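Local coordinates for VP4 protein (Tellina virus 1, PDB 3P06) that probably cleaves the birnavirus polyprotein into its final products as a serine protease, at residues 27-38 against 75-84. Sequence-based numbering, arbitrary orientation.
Sequences FMAVKGDLSEHI and AITVLPVVQA
L79 fits its forked end into a hollow formed by L34, H37 and I38, where the chain after strand 27-31 curls back over strand 75-81. L79 CD1 lies 3.9 Å from L34 CB, and L79 CD2 lies 3.9 Å from I38 CG1. L79 crosses both side chains at about a right angle. On the same sheet face V30 CG2 borders L79 more loosely, while I89 lies against V30 and M28. On the other face A29 CB packs against I76 CG2 at 3.7 Å.

At the far end the F27 ring lies over P80. F27 CG sits beside the backbone N (chi1 -86°), which brings the ring over the proline. P80 CB makes a CH-pi contact, 4.0 Å from the F27 ring centroid and 13° off its normal. F27 CD2 also meets V78 CG1, which comes in obliquely.

The strands are antiparallel. M28 and L79 exchange two backbone bonds, as do V30 and T77; G32 N adds one to A75 O. Past G32 the T77 hydroxyl takes over. T77 OG1 donates to G32 O (2.7 Å) on an in-plane lone pair, and accepts from L34 N (2.8 Å) in an almost straight bond. An Asx turn, D33 OD2 to S35 N, then leads into the 3-10 segment 35-37.

The strands are central in the mixed sheet of this S50 protease, flanked by 9-18 and 54-58. F27 lies about 9 Å, side chain to side chain, from the predicted nucleophile S102. The buried T77 hydroxyl is thus satisfied as both donor and acceptor by the loop backbone, which fixes its rotation and holds the loop against L79.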
loop_
_atom_site.group_PDB
_atom_site.type_symbol
_atom_site.label_atom_id
_atom_site.label_comp_id
_atom_site.label_asym_id
_atom_site.label_seq_id
_atom_site.Cartn_x
_atom_site.Cartn_y
_atom_site.Cartn_z
ATOM N N PHE A 27 1.614 0.271 -4.638
ATOM C CA PHE A 27 2.739 0.022 -3.755
ATOM C C PHE A 27 2.262 -1.171 -2.966
ATOM O O PHE A 27 1.069 -1.521 -3.020
ATOM C CB PHE A 27 3.012 1.212 -2.772
ATOM C CG PHE A 27 3.902 2.313 -3.335
ATOM C CD1 PHE A 27 3.596 2.945 -4.507
ATOM C CD2 PHE A 27 5.098 2.676 -2.667
ATOM C CE1 PHE A 27 4.422 3.963 -5.057
ATOM C CE2 PHE A 27 5.958 3.701 -3.198
ATOM C CZ PHE A 27 5.609 4.369 -4.359
HETATM N N MSE A 28 3.171 -1.791 -2.251
HETATM C CA MSE A 28 2.789 -2.794 -1.270
HETATM C C MSE A 28 3.388 -2.366 0.053
HETATM O O MSE A 28 4.536 -1.883 0.103
HETATM C CB MSE A 28 3.385 -4.165 -1.671
HETATM C CG MSE A 28 2.963 -5.177 -0.611
HETATM SE SE MSE A 28 3.541 -7.048 -0.923
HETATM C CE MSE A 28 2.223 -7.370 -2.290
ATOM N N ALA A 29 2.610 -2.473 1.119
ATOM C CA ALA A 29 3.168 -2.314 2.474
ATOM C C ALA A 29 3.730 -3.741 2.797
ATOM O O ALA A 29 2.949 -4.661 3.078
ATOM C CB ALA A 29 2.041 -1.984 3.496
ATOM N N VAL A 30 5.050 -3.905 2.746
ATOM C CA VAL A 30 5.617 -5.244 2.827
ATOM C C VAL A 30 6.066 -5.465 4.269
ATOM O O VAL A 30 6.605 -4.555 4.941
ATOM C CB VAL A 30 6.867 -5.385 1.934
ATOM C CG1 VAL A 30 7.465 -6.904 2.005
ATOM C CG2 VAL A 30 6.580 -4.926 0.515
ATOM N N LYS A 31 5.910 -6.681 4.753
ATOM C CA LYS A 31 6.382 -6.980 6.096
ATOM C C LYS A 31 7.893 -7.106 6.104
ATOM O O LYS A 31 8.453 -7.809 5.268
ATOM C CB LYS A 31 5.791 -8.283 6.584
ATOM C CG LYS A 31 4.270 -8.210 6.759
ATOM C CD LYS A 31 3.797 -9.649 7.132
ATOM C CE LYS A 31 4.221 -9.938 8.561
ATOM N NZ LYS A 31 3.024 -9.689 9.455
ATOM N N GLY A 32 8.534 -6.460 7.082
ATOM C CA GLY A 32 9.987 -6.504 7.206
ATOM C C GLY A 32 10.659 -5.205 6.724
ATOM O O GLY A 32 10.022 -4.288 6.158
ATOM N N ASP A 33 11.958 -5.153 6.994
ATOM C CA ASP A 33 12.785 -4.076 6.639
ATOM C C ASP A 33 13.399 -4.399 5.247
ATOM O O ASP A 33 14.389 -5.153 5.142
ATOM C CB ASP A 33 13.870 -3.825 7.743
ATOM C CG ASP A 33 15.037 -2.874 7.251
ATOM O OD1 ASP A 33 16.067 -2.726 7.997
ATOM O OD2 ASP A 33 14.924 -2.223 6.163
ATOM N N LEU A 34 12.853 -3.765 4.217
ATOM C CA LEU A 34 13.356 -3.925 2.843
ATOM C C LEU A 34 13.923 -2.595 2.336
ATOM O O LEU A 34 13.987 -2.382 1.121
ATOM C CB LEU A 34 12.238 -4.462 1.917
ATOM C CG LEU A 34 11.931 -6.011 2.043
ATOM C CD1 LEU A 34 11.125 -6.407 3.320
ATOM C CD2 LEU A 34 11.131 -6.474 0.819
ATOM N N SER A 35 14.441 -1.741 3.267
ATOM C CA SER A 35 14.878 -0.370 2.893
ATOM C C SER A 35 16.053 -0.390 1.905
ATOM O O SER A 35 16.313 0.597 1.234
ATOM C CB SER A 35 15.331 0.388 4.111
ATOM O OG SER A 35 16.372 -0.370 4.778
ATOM N N GLU A 36 16.748 -1.528 1.782
ATOM C CA GLU A 36 17.826 -1.603 0.821
ATOM C C GLU A 36 17.274 -1.633 -0.630
ATOM O O GLU A 36 18.017 -1.462 -1.574
ATOM C CB GLU A 36 18.720 -2.816 1.125
ATOM C CG GLU A 36 18.035 -4.179 0.751
ATOM C CD GLU A 36 17.086 -4.785 1.898
ATOM O OE1 GLU A 36 16.823 -4.110 2.982
ATOM O OE2 GLU A 36 16.613 -5.968 1.674
ATOM N N HIS A 37 15.975 -1.847 -0.811
ATOM C CA HIS A 37 15.386 -1.823 -2.148
ATOM C C HIS A 37 14.749 -0.472 -2.518
ATOM O O HIS A 37 14.259 -0.274 -3.649
ATOM C CB HIS A 37 14.392 -2.974 -2.284
ATOM C CG HIS A 37 15.050 -4.306 -2.096
ATOM N ND1 HIS A 37 15.963 -4.806 -3.002
ATOM C CD2 HIS A 37 15.033 -5.179 -1.054
ATOM C CE1 HIS A 37 16.419 -5.976 -2.576
ATOM N NE2 HIS A 37 15.861 -6.232 -1.400
ATOM N N ILE A 38 14.824 0.489 -1.597
ATOM C CA ILE A 38 14.333 1.848 -1.895
ATOM C C ILE A 38 15.315 2.514 -2.852
ATOM O O ILE A 38 16.487 2.648 -2.549
ATOM C CB ILE A 38 14.142 2.678 -0.625
ATOM C CG1 ILE A 38 13.125 1.989 0.287
ATOM C CG2 ILE A 38 13.808 4.179 -0.997
ATOM C CD1 ILE A 38 13.197 2.478 1.766
ATOM N N ALA A 75 8.236 -4.289 11.470
ATOM C CA ALA A 75 8.809 -3.428 10.408
ATOM C C ALA A 75 7.917 -3.532 9.175
ATOM O O ALA A 75 7.443 -4.640 8.857
ATOM C CB ALA A 75 10.260 -3.838 10.102
ATOM N N ILE A 76 7.623 -2.405 8.514
ATOM C CA ILE A 76 6.831 -2.415 7.279
ATOM C C ILE A 76 7.656 -1.544 6.336
ATOM O O ILE A 76 8.170 -0.506 6.755
ATOM C CB ILE A 76 5.434 -1.770 7.444
ATOM C CG1 ILE A 76 4.506 -2.558 8.389
ATOM C CG2 ILE A 76 4.741 -1.543 6.010
ATOM C CD1 ILE A 76 3.917 -3.870 7.789
ATOM N N THR A 77 7.849 -1.982 5.094
ATOM C CA THR A 77 8.492 -1.146 4.086
ATOM C C THR A 77 7.444 -0.972 3.012
ATOM O O THR A 77 6.848 -1.970 2.630
ATOM C CB THR A 77 9.710 -1.865 3.495
ATOM O OG1 THR A 77 10.608 -2.124 4.577
ATOM C CG2 THR A 77 10.459 -0.964 2.371
ATOM N N VAL A 78 7.201 0.282 2.562
ATOM C CA VAL A 78 6.232 0.549 1.516
ATOM C C VAL A 78 7.034 0.677 0.244
ATOM O O VAL A 78 7.924 1.553 0.159
ATOM C CB VAL A 78 5.428 1.835 1.880
ATOM C CG1 VAL A 78 4.306 2.027 0.974
ATOM C CG2 VAL A 78 4.779 1.605 3.312
ATOM N N LEU A 79 6.787 -0.204 -0.736
ATOM C CA LEU A 79 7.632 -0.206 -1.950
ATOM C C LEU A 79 6.714 -0.152 -3.137
ATOM O O LEU A 79 5.655 -0.742 -3.116
ATOM C CB LEU A 79 8.470 -1.525 -2.019
ATOM C CG LEU A 79 9.641 -1.641 -1.034
ATOM C CD1 LEU A 79 10.254 -3.058 -1.109
ATOM C CD2 LEU A 79 10.749 -0.598 -1.349
ATOM N N PRO A 80 7.119 0.540 -4.183
ATOM C CA PRO A 80 6.368 0.405 -5.403
ATOM C C PRO A 80 6.450 -1.026 -5.996
ATOM O O PRO A 80 7.506 -1.640 -5.936
ATOM C CB PRO A 80 7.091 1.324 -6.372
ATOM C CG PRO A 80 8.497 1.452 -5.870
ATOM C CD PRO A 80 8.385 1.291 -4.335
ATOM N N VAL A 81 5.399 -1.492 -6.674
ATOM C CA VAL A 81 5.449 -2.824 -7.292
ATOM C C VAL A 81 4.841 -2.734 -8.657
ATOM O O VAL A 81 3.854 -1.981 -8.872
ATOM C CB VAL A 81 4.726 -3.896 -6.441
ATOM C CG1 VAL A 81 5.329 -3.959 -5.021
ATOM C CG2 VAL A 81 3.230 -3.640 -6.340
ATOM N N VAL A 82 5.420 -3.441 -9.617
ATOM C CA VAL A 82 4.785 -3.459 -10.938
ATOM C C VAL A 82 4.113 -4.803 -11.172
ATOM O O VAL A 82 3.383 -4.974 -12.172
ATOM C CB VAL A 82 5.803 -3.117 -12.098
ATOM C CG1 VAL A 82 6.177 -1.611 -12.055
ATOM C CG2 VAL A 82 7.110 -4.000 -12.079
ATOM N N GLN A 83 4.418 -5.778 -10.293
ATOM C CA GLN A 83 3.816 -7.116 -10.360
ATOM C C GLN A 83 3.698 -7.652 -8.984
ATOM O O GLN A 83 4.578 -7.385 -8.166
ATOM C CB GLN A 83 4.622 -8.172 -11.167
ATOM C CG GLN A 83 4.734 -7.827 -12.611
ATOM C CD GLN A 83 5.501 -8.864 -13.425
ATOM O OE1 GLN A 83 5.858 -9.928 -12.938
ATOM N NE2 GLN A 83 5.726 -8.547 -14.690
ATOM N N ALA A 84 2.632 -8.397 -8.715
ATOM C CA ALA A 84 2.503 -9.084 -7.427
ATOM C C ALA A 84 1.860 -10.449 -7.580
ATOM O O ALA A 84 0.980 -10.643 -8.469
ATOM C CB ALA A 84 1.698 -8.206 -6.405
#